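Local coordinates for protein iron-containing alcohol dehydrogenase (Ralstonia eutropha, PDB 3JZD) that probably reduces maleylacetate to 3-oxoadipate with NADH or NADPH in the breakdown of aromatic compounds, working as a homodimer that binds NAD, at residues V27-E32 and L57-L61; A39-P45 and A63-A69. All blocks are in the same frame, centred on the assembly; numbering follows the deposited sequence.

Contact 1: residues V27-E32 and L57-L61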
loop_
_atom_site.group_PDB
_atom_site.type_symbol
_atom_site.label_atom_id
_atom_site.label_comp_id
_atom_site.label_asym_id
_atom_site.label_seq_id
_atom_site.Cartn_x
_atom_site.Cartn_y
_atom_site.Cartn_z
ATOM N N VAL A 27 -18.339 15.040 2.134
ATOM C CA VAL A 27 -18.491 14.829 0.705
ATOM C C VAL A 27 -18.324 16.095 -0.142
ATOM O O VAL A 27 -17.676 16.045 -1.192
ATOM C CB VAL A 27 -19.826 14.066 0.342
ATOM C CG1 VAL A 27 -21.127 14.840 0.733
ATOM C CG2 VAL A 27 -19.833 13.690 -1.153
ATOM N N ALA A 28 -18.881 17.221 0.294
ATOM C CA ALA A 28 -18.794 18.474 -0.484
ATOM C C ALA A 28 -17.347 18.898 -0.611
ATOM O O ALA A 28 -16.938 19.339 -1.679
ATOM C CB ALA A 28 -19.592 19.608 0.155
ATOM N N ALA A 29 -16.596 18.798 0.494
ATOM C CA ALA A 29 -15.163 19.151 0.527
ATOM C C ALA A 29 -14.381 18.279 -0.487
ATOM O O ALA A 29 -13.482 18.771 -1.138
ATOM C CB ALA A 29 -14.547 19.007 1.957
ATOM N N GLU A 30 -14.762 17.006 -0.631
ATOM C CA GLU A 30 -14.071 16.105 -1.584
ATOM C C GLU A 30 -14.372 16.390 -3.046
ATOM O O GLU A 30 -13.497 16.293 -3.917
ATOM C CB GLU A 30 -14.349 14.646 -1.217
ATOM C CG GLU A 30 -13.729 14.278 0.115
ATOM C CD GLU A 30 -12.190 14.480 0.130
ATOM O OE1 GLU A 30 -11.526 14.295 -0.913
ATOM O OE2 GLU A 30 -11.659 14.802 1.192
ATOM N N VAL A 31 -15.613 16.741 -3.327
ATOM C CA VAL A 31 -15.998 17.199 -4.668
ATOM C C VAL A 31 -15.261 18.520 -5.007
ATOM O O VAL A 31 -14.705 18.655 -6.113
ATOM C CB VAL A 31 -17.543 17.341 -4.768
ATOM C CG1 VAL A 31 -17.980 18.104 -6.012
ATOM C CG2 VAL A 31 -18.196 15.915 -4.742
ATOM N N GLU A 32 -15.246 19.468 -4.057
ATOM C CA GLU A 32 -14.577 20.769 -4.251
ATOM C C GLU A 32 -13.098 20.535 -4.517
ATOM O O GLU A 32 -12.525 21.191 -5.340
ATOM C CB GLU A 32 -14.754 21.705 -3.022
ATOM C CG GLU A 32 -16.196 22.259 -2.797
ATOM C CD GLU A 32 -16.477 22.868 -1.390
ATOM O OE1 GLU A 32 -15.831 22.524 -0.361
ATOM O OE2 GLU A 32 -17.406 23.691 -1.322
ATOM N N LEU A 57 -25.992 17.270 1.541
ATOM C CA LEU A 57 -24.684 17.708 1.975
ATOM C C LEU A 57 -23.978 18.521 0.862
ATOM O O LEU A 57 -23.308 19.496 1.148
ATOM C CB LEU A 57 -23.820 16.529 2.436
ATOM C CG LEU A 57 -24.203 16.007 3.825
ATOM C CD1 LEU A 57 -23.768 14.566 4.076
ATOM C CD2 LEU A 57 -23.623 16.913 4.854
ATOM N N LEU A 58 -24.153 18.136 -0.386
ATOM C CA LEU A 58 -23.508 18.834 -1.499
ATOM C C LEU A 58 -24.067 20.236 -1.721
ATOM O O LEU A 58 -23.365 21.113 -2.240
ATOM C CB LEU A 58 -23.656 18.041 -2.792
ATOM C CG LEU A 58 -22.826 16.773 -2.836
ATOM C CD1 LEU A 58 -23.215 15.943 -4.058
ATOM C CD2 LEU A 58 -21.340 17.120 -2.844
ATOM N N GLY A 59 -25.333 20.419 -1.333
ATOM C CA GLY A 59 -26.001 21.682 -1.427
ATOM C C GLY A 59 -25.992 22.119 -2.870
ATOM O O GLY A 59 -26.378 21.332 -3.722
ATOM N N PRO A 60 -25.459 23.322 -3.153
ATOM C CA PRO A 60 -25.471 23.832 -4.508
ATOM C C PRO A 60 -24.516 23.105 -5.442
ATOM O O PRO A 60 -24.582 23.350 -6.635
ATOM C CB PRO A 60 -25.068 25.299 -4.324
ATOM C CG PRO A 60 -24.184 25.256 -3.168
ATOM C CD PRO A 60 -24.818 24.279 -2.237
ATOM N N LEU A 61 -23.652 22.234 -4.920
ATOM C CA LEU A 61 -22.794 21.422 -5.758
ATOM C C LEU A 61 -23.563 20.241 -6.342
ATOM O O LEU A 61 -23.064 19.590 -7.219
ATOM C CB LEU A 61 -21.609 20.863 -4.979
ATOM C CG LEU A 61 -20.558 21.818 -4.453
ATOM C CD1 LEU A 61 -19.762 21.121 -3.414
ATOM C CD2 LEU A 61 -19.671 22.329 -5.626
#
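Leu58 pushes its CD2 methyl into a hollow on helix 27-33 whose floor is the backbone of Ala28 and whose walls are Val27 and Val31. CD2 stops 3.7 Å from Ala28 CA, and Val31 CG2 stands 3.9 Å from the same methyl. With so small a residue at the centre, the two segments come close, and Ala28 CA lies 4.8 Å from Leu58 CA. Both valines meet the leucine branch at about a right angle, each through its CG2. Val27 also reaches the last turn of helix 48-58 with its other methyl. Its chi1 of 63° sets CG1 between the backbone N and the carbonyl carbon, from where it touches Leu57 CB at 3.6 Å. In the Rossmann-like N-terminal domain of this iron-containing alcohol dehydrogenase, both helices pack over the same face of the parallel sheet: Val27 and Val31 rest on Val94, and Leu58 on Ala39 and Val41. Past the helix end, Gly59 turns the chain with positive phi, and Leu61 N bonds back to Leu58 O at 2.9 Å. That turn brings a second leucine to the helix, beside the first and toward its C-terminal end. Leu61 CD1 fits between Ala28 and Glu32, 3.9 Å from Ala28 CB and 3.8 Å from Glu32 CG. Glu32 crosses it at about a right angle, laying its aliphatic part over the methyl while its chain runs on extended toward the carboxylate. Ala28 CB itself projects between Leu57 and Leu61, reaching the carbonyl oxygen Leu57 O at 3.8 Å.

Contact 2: residues A39-P45 and A63-A69; sequences ALVLCTP and AGVYAGA. With NAD (nicotinamide-adenine-dinucleotide), chain E.
Strands 39-42 and 63-66 run parallel at 17° to each other, 4.7 Å apart at closest approach, and the pairing runs from Ala63 N on Ala39 O to Ala69 N on Cys43 O. Val41 sits at the middle of the ladder: its N binds Gly64 O at 3.0 Å, and its O takes Tyr66 N at 2.7 Å. These are the inner and edge strands of the parallel sheet, joined through helix 48-58 as a beta-alpha-beta crossover. On the face covered by that helix, Val41 CB meets Val65 CG2, and Cys43 SG is held between Val65 CG1 and Ala67 CB, 3.6 Å from the latter. The other face carries Leu42 and Tyr66, packed under helices 75-88 and 99-112. Leu42 CD2 lies 4.1 Å from Tyr66 CB, the two side chains crossing obliquely. The tyrosine CG is anti to the backbone N (chi1 178°), which carries the ring away from strand 39-42 to Asp80, whose carboxylate bonds the hydroxyl. Farther along, Ala69 CB packs 3.3 Å from Cys43 O, and the ring of Pro45 rests against Ala67 O. Thr44 places its CG2 by Ala69 CB at 3.8 Å, while OG1 donates a 2.7 Å hydrogen bond to the NAD ribose oxygen O2B. Ala69 N thus ties down the carbonyl just before Thr44, with Ala69 packed against the threonine methyl, so the paired backbone is placed to steady the hydroxyl that bonds the adenosine ribose.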
loop_
_atom_site.group_PDB
_atom_site.type_symbol
_atom_site.label_atom_id
_atom_site.label_comp_id
_atom_site.label_asym_id
_atom_site.label_seq_id
_atom_site.Cartn_x
_atom_site.Cartn_y
_atom_site.Cartn_z
ATOM N N ALA A 39 -22.097 17.764 -9.134
ATOM C CA ALA A 39 -21.917 16.356 -8.915
ATOM C C ALA A 39 -23.276 15.660 -8.945
ATOM O O ALA A 39 -24.198 16.055 -8.241
ATOM C CB ALA A 39 -21.198 16.143 -7.569
ATOM N N LEU A 40 -23.387 14.615 -9.753
ATOM C CA LEU A 40 -24.603 13.803 -9.831
ATOM C C LEU A 40 -24.443 12.632 -8.873
ATOM O O LEU A 40 -23.482 11.883 -8.968
ATOM C CB LEU A 40 -24.787 13.259 -11.246
ATOM C CG LEU A 40 -25.984 12.358 -11.529
ATOM C CD1 LEU A 40 -27.320 13.146 -11.360
ATOM C CD2 LEU A 40 -25.814 11.783 -12.940
ATOM N N VAL A 41 -25.415 12.471 -7.984
ATOM C CA VAL A 41 -25.434 11.407 -6.995
ATOM C C VAL A 41 -26.189 10.218 -7.591
ATOM O O VAL A 41 -27.322 10.364 -8.120
ATOM C CB VAL A 41 -26.107 11.869 -5.673
ATOM C CG1 VAL A 41 -26.064 10.702 -4.633
ATOM C CG2 VAL A 41 -25.448 13.172 -5.145
ATOM N N LEU A 42 -25.575 9.049 -7.467
ATOM C CA LEU A 42 -26.079 7.829 -8.024
ATOM C C LEU A 42 -26.462 6.859 -6.934
ATOM O O LEU A 42 -25.758 6.750 -5.912
ATOM C CB LEU A 42 -24.974 7.173 -8.864
ATOM C CG LEU A 42 -24.267 7.993 -9.941
ATOM C CD1 LEU A 42 -23.055 7.230 -10.561
ATOM C CD2 LEU A 42 -25.278 8.405 -10.992
ATOM N N CYS A 43 -27.540 6.121 -7.154
ATOM C CA CYS A 43 -27.946 5.056 -6.226
ATOM C C CYS A 43 -28.914 4.103 -6.881
ATOM O O CYS A 43 -29.369 4.341 -8.006
ATOM C CB CYS A 43 -28.601 5.645 -4.965
ATOM S SG CYS A 43 -30.091 6.613 -5.261
ATOM N N THR A 44 -29.217 3.022 -6.172
ATOM C CA THR A 44 -30.258 2.105 -6.590
ATOM C C THR A 44 -31.564 2.730 -6.035
ATOM O O THR A 44 -31.506 3.587 -5.148
ATOM C CB THR A 44 -30.101 0.722 -5.960
ATOM O OG1 THR A 44 -30.115 0.861 -4.538
ATOM C CG2 THR A 44 -28.815 0.048 -6.361
ATOM N N PRO A 45 -32.737 2.268 -6.505
ATOM C CA PRO A 45 -33.962 2.856 -5.965
ATOM C C PRO A 45 -34.116 2.592 -4.469
ATOM O O PRO A 45 -34.756 3.387 -3.783
ATOM C CB PRO A 45 -35.085 2.182 -6.771
ATOM C CG PRO A 45 -34.423 1.572 -7.979
ATOM C CD PRO A 45 -33.006 1.247 -7.537
ATOM N N ALA A 63 -25.995 18.049 -8.553
ATOM C CA ALA A 63 -26.606 18.030 -9.880
ATOM C C ALA A 63 -27.876 17.185 -9.803
ATOM O O ALA A 63 -28.505 16.943 -10.804
ATOM C CB ALA A 63 -25.637 17.407 -10.918
ATOM N N GLY A 64 -28.261 16.745 -8.615
ATOM C CA GLY A 64 -29.443 15.898 -8.443
ATOM C C GLY A 64 -29.087 14.449 -8.157
ATOM O O GLY A 64 -27.916 14.096 -8.043
ATOM N N VAL A 65 -30.113 13.611 -8.057
ATOM C CA VAL A 65 -29.956 12.205 -7.754
ATOM C C VAL A 65 -30.532 11.368 -8.873
ATOM O O VAL A 65 -31.648 11.587 -9.301
ATOM C CB VAL A 65 -30.678 11.810 -6.449
ATOM C CG1 VAL A 65 -30.638 10.291 -6.236
ATOM C CG2 VAL A 65 -30.085 12.538 -5.274
ATOM N N TYR A 66 -29.736 10.447 -9.374
ATOM C CA TYR A 66 -30.162 9.515 -10.374
ATOM C C TYR A 66 -30.208 8.201 -9.633
ATOM O O TYR A 66 -29.160 7.614 -9.327
ATOM C CB TYR A 66 -29.173 9.417 -11.515
ATOM C CG TYR A 66 -29.617 8.385 -12.525
ATOM C CD1 TYR A 66 -29.204 7.074 -12.435
ATOM C CD2 TYR A 66 -30.498 8.728 -13.539
ATOM C CE1 TYR A 66 -29.628 6.132 -13.350
ATOM C CE2 TYR A 66 -30.911 7.805 -14.466
ATOM C CZ TYR A 66 -30.477 6.527 -14.372
ATOM O OH TYR A 66 -30.891 5.621 -15.284
ATOM N N ALA A 67 -31.423 7.744 -9.373
ATOM C CA ALA A 67 -31.676 6.553 -8.566
ATOM C C ALA A 67 -32.025 5.319 -9.362
ATOM O O ALA A 67 -32.863 4.539 -8.935
ATOM C CB ALA A 67 -32.788 6.840 -7.588
ATOM N N GLY A 68 -31.348 5.080 -10.466
ATOM C CA GLY A 68 -31.607 3.883 -11.239
ATOM C C GLY A 68 -30.452 2.909 -11.360
ATOM O O GLY A 68 -30.385 2.166 -12.330
ATOM N N ALA A 69 -29.529 2.866 -10.412
ATOM C CA ALA A 69 -28.469 1.860 -10.510
ATOM C C ALA A 69 -29.164 0.504 -10.480
ATOM O O ALA A 69 -30.189 0.363 -9.803
ATOM C CB ALA A 69 -27.505 1.948 -9.397
HETATM P PA NAD E . -25.219 -4.494 -4.894
HETATM O O1A NAD E . -24.499 -3.218 -5.219
HETATM O O2A NAD E . -25.701 -5.093 -6.144
HETATM O O5B NAD E . -26.280 -4.260 -3.707
HETATM C C5B NAD E . -27.315 -5.208 -3.460
HETATM C C4B NAD E . -28.472 -4.510 -2.768
HETATM O O4B NAD E . -28.123 -4.080 -1.468
HETATM C C3B NAD E . -28.878 -3.247 -3.518
HETATM O O3B NAD E . -30.270 -3.121 -3.573
HETATM C C2B NAD E . -28.359 -2.114 -2.665
HETATM O O2B NAD E . -29.116 -0.936 -2.823
HETATM C C1B NAD E . -28.470 -2.727 -1.273
HETATM N N9A NAD E . -27.524 -2.136 -0.327
HETATM C C8A NAD E . -26.183 -1.979 -0.570
HETATM N N7A NAD E . -25.626 -1.439 0.526
HETATM C C5A NAD E . -26.565 -1.233 1.460
HETATM C C6A NAD E . -26.529 -0.662 2.741
HETATM N N6A NAD E . -25.411 -0.503 3.421
HETATM N N1A NAD E . -27.707 -0.547 3.438
HETATM C C2A NAD E . -28.893 -0.979 2.894
HETATM N N3A NAD E . -28.929 -1.553 1.636
HETATM C C4A NAD E . -27.778 -1.659 0.915
HETATM O O3 NAD E . -24.320 -5.621 -4.173
HETATM P PN NAD E . -22.715 -5.748 -4.196
HETATM O O1N NAD E . -22.490 -7.204 -3.789
HETATM O O2N NAD E . -22.108 -4.614 -3.470
HETATM O O5D NAD E . -22.261 -5.537 -5.678
HETATM C C5D NAD E . -22.176 -6.622 -6.554
HETATM C C4D NAD E . -22.058 -6.049 -7.953
HETATM O O4D NAD E . -20.836 -5.357 -8.014
HETATM C C3D NAD E . -21.987 -7.131 -9.013
HETATM O O3D NAD E . -22.433 -6.585 -10.217
HETATM C C2D NAD E . -20.521 -7.422 -9.080
HETATM O O2D NAD E . -20.163 -8.071 -10.274
HETATM C C1D NAD E . -19.976 -5.999 -8.937
HETATM N N1N NAD E . -18.571 -5.999 -8.496
HETATM C C2N NAD E . -17.631 -5.487 -9.353
HETATM C C3N NAD E . -16.293 -5.456 -8.987
HETATM C C7N NAD E . -15.268 -4.808 -9.890
HETATM O O7N NAD E . -13.935 -4.733 -9.483
HETATM N N7N NAD E . -15.593 -4.263 -11.047
HETATM C C4N NAD E . -15.920 -5.952 -7.727
HETATM C C5N NAD E . -16.882 -6.461 -6.862
HETATM C C6N NAD E . -18.223 -6.456 -7.252
#

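In the fold
Contacts 1 and 2 have centres 15 Å apart and alternate along the chain, helix 27-33 leading into strand 39-42 and helix 48-58 into strand 62-66. They are joined directly: Leu61 O lies 2.8 Å from Ala39 N in a probable hydrogen bond, and Leu58 CD1 packs 3.7 Å from Val41 CG2. Val31 CG1 adds a 4.1 Å contact with Ala39 CB, so the helix layer of contact 1 rests on strand 39-42, the inner strand of contact 2. Only contact 2 reaches the cofactor, through Thr44, whose side chain is about 4 Å from those of the NAD-binding Asn46 and Gln47. In contact 1, the Leu57 side chain is about 8 Å from that of the NAD-binding Leu159.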